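PDB 4D7R: Proline/betaine transporter, RALF from Rickettsia prowazekii str. Madrid E, which probably acts as a guanine nucleotide exchange factor, here as an engineered chimera joining a Rickettsia Sec7 domain to the capping domain of Legionella RalF. Local coordinates for residues A[99-102]-A[103-107]. Residues are numbered along the deposited sequence; the frame is centred on the assembly and turned at random.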
# COMPACT_ATOMS: atom_id res chain seq x y z
N GLU A 99 9.52 8.43 8.24
CA GLU A 99 10.79 9.12 8.12
C GLU A 99 11.73 8.77 9.28
O GLU A 99 12.88 8.42 9.03
CB GLU A 99 10.59 10.63 7.98
CG GLU A 99 11.90 11.31 7.61
CD GLU A 99 11.90 12.82 7.48
OE1 GLU A 99 10.80 13.42 7.43
OE2 GLU A 99 13.01 13.39 7.40
N SER A 100 11.22 8.78 10.54
CA SER A 100 11.99 8.44 11.73
C SER A 100 12.39 6.94 11.74
O SER A 100 13.50 6.58 12.17
CB SER A 100 11.21 8.82 12.98
OG SER A 100 11.99 8.69 14.16
N PHE A 101 11.49 6.07 11.24
CA PHE A 101 11.71 4.62 11.21
C PHE A 101 12.87 4.31 10.27
O PHE A 101 13.82 3.62 10.65
CB PHE A 101 10.42 3.88 10.79
CG PHE A 101 10.58 2.40 10.55
CD1 PHE A 101 10.54 1.49 11.60
CD2 PHE A 101 10.81 1.91 9.26
CE1 PHE A 101 10.74 0.13 11.38
CE2 PHE A 101 10.98 0.53 9.04
CZ PHE A 101 10.96 -0.34 10.10
N THR A 102 12.82 4.87 9.06
CA THR A 102 13.87 4.64 8.09
C THR A 102 15.22 5.14 8.61
O THR A 102 16.22 4.47 8.40
CB THR A 102 13.43 5.16 6.72
OG1 THR A 102 12.19 4.52 6.44
CG2 THR A 102 14.41 4.79 5.64
N LYS A 103 15.22 6.25 9.40
CA LYS A 103 16.44 6.82 9.99
C LYS A 103 17.15 5.90 10.98
O LYS A 103 18.37 5.99 11.12
CB LYS A 103 16.19 8.23 10.55
CG LYS A 103 16.32 9.28 9.44
CD LYS A 103 15.88 10.68 9.90
CE LYS A 103 16.15 11.75 8.86
NZ LYS A 103 15.38 11.53 7.60
N GLN A 104 16.42 4.94 11.60
CA GLN A 104 16.97 3.94 12.52
C GLN A 104 17.99 3.02 11.80
O GLN A 104 18.90 2.48 12.43
CB GLN A 104 15.83 3.08 13.08
CG GLN A 104 14.87 3.81 14.05
CD GLN A 104 15.36 3.80 15.48
OE1 GLN A 104 16.30 3.08 15.85
NE2 GLN A 104 14.79 4.66 16.31
N PHE A 105 17.80 2.80 10.50
CA PHE A 105 18.71 1.93 9.72
C PHE A 105 20.03 2.64 9.43
O PHE A 105 20.04 3.79 9.02
CB PHE A 105 18.07 1.54 8.38
CG PHE A 105 16.87 0.63 8.48
CD1 PHE A 105 15.61 1.14 8.81
CD2 PHE A 105 16.99 -0.73 8.20
CE1 PHE A 105 14.50 0.30 8.87
CE2 PHE A 105 15.88 -1.57 8.28
CZ PHE A 105 14.64 -1.05 8.58
N ASP A 106 21.13 1.93 9.62
CA ASP A 106 22.45 2.46 9.29
C ASP A 106 22.83 1.88 7.91
O ASP A 106 23.08 0.68 7.79
CB ASP A 106 23.48 2.08 10.37
CG ASP A 106 24.89 2.55 10.07
OD1 ASP A 106 25.04 3.56 9.33
OD2 ASP A 106 25.84 1.92 10.57
N PHE A 107 22.78 2.71 6.87
CA PHE A 107 23.09 2.29 5.50
C PHE A 107 24.42 2.89 5.05
O PHE A 107 24.74 2.79 3.87
CB PHE A 107 21.97 2.74 4.54
CG PHE A 107 20.63 2.06 4.70
CD1 PHE A 107 20.55 0.72 5.07
CD2 PHE A 107 19.46 2.74 4.42
CE1 PHE A 107 19.31 0.09 5.21
CE2 PHE A 107 18.22 2.09 4.53
CZ PHE A 107 18.16 0.77 4.91
O HOH W 1 14.25 8.84 6.71
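Glu99 and Lys103 form an i to i+4 salt bridge near the C-terminal end of helix 92-103, in the Sec7 part of the chimera, with Lys103 NZ 3.0 Å from Glu99 OE2. The lysine meets the anti lone pair of OE2, the one turned away from OE1. Both chains run side by side in the same direction; that of Lys103 stays extended until a bend at its last torsion swings NZ toward the carboxylate. A water closes a second link, accepting from Lys103 NZ and donating to Glu99 O at 2.7 Å. Glu99 O therefore takes two bonds, since Lys103 N also donates to it at 3.2 Å.

Beyond this helical bond the pattern tightens to i to i+3. Gln104 N lies 3.1 Å from Phe101 O, while its bond to Ser100 O is weak, and Phe105 N donates to Thr102 O at 3.1 Å. At Phe101 O the donor stands 58° out of the carbonyl plane, off the lone pairs, and the donor at Thr102 O also stands above its carbonyl plane, as the chain leaves the helix for the loop before helix 112-121.

The buried side of the turn is aromatic. Phe105 directs its edge toward the face of Phe101 in an offset edge-to-face pair, with planes at 74°. Phe119 of helix 112-121 touches both rings, and Tyr72 of helix 63-73 adds another edge-to-face partner for Phe105. Thr102 OG1 bonds to Ser138 OG, which ties the helix end to helix 129-146, and to Leu98 O within its own helix. Phe101 has CG anti to its own N (chi1 172°), which carries the ring over to Phe105; the closest approach is CE2 of Phe101 to CE1 of Phe105, 3.5 Å, with CE2 lying in the plane of the Phe105 ring.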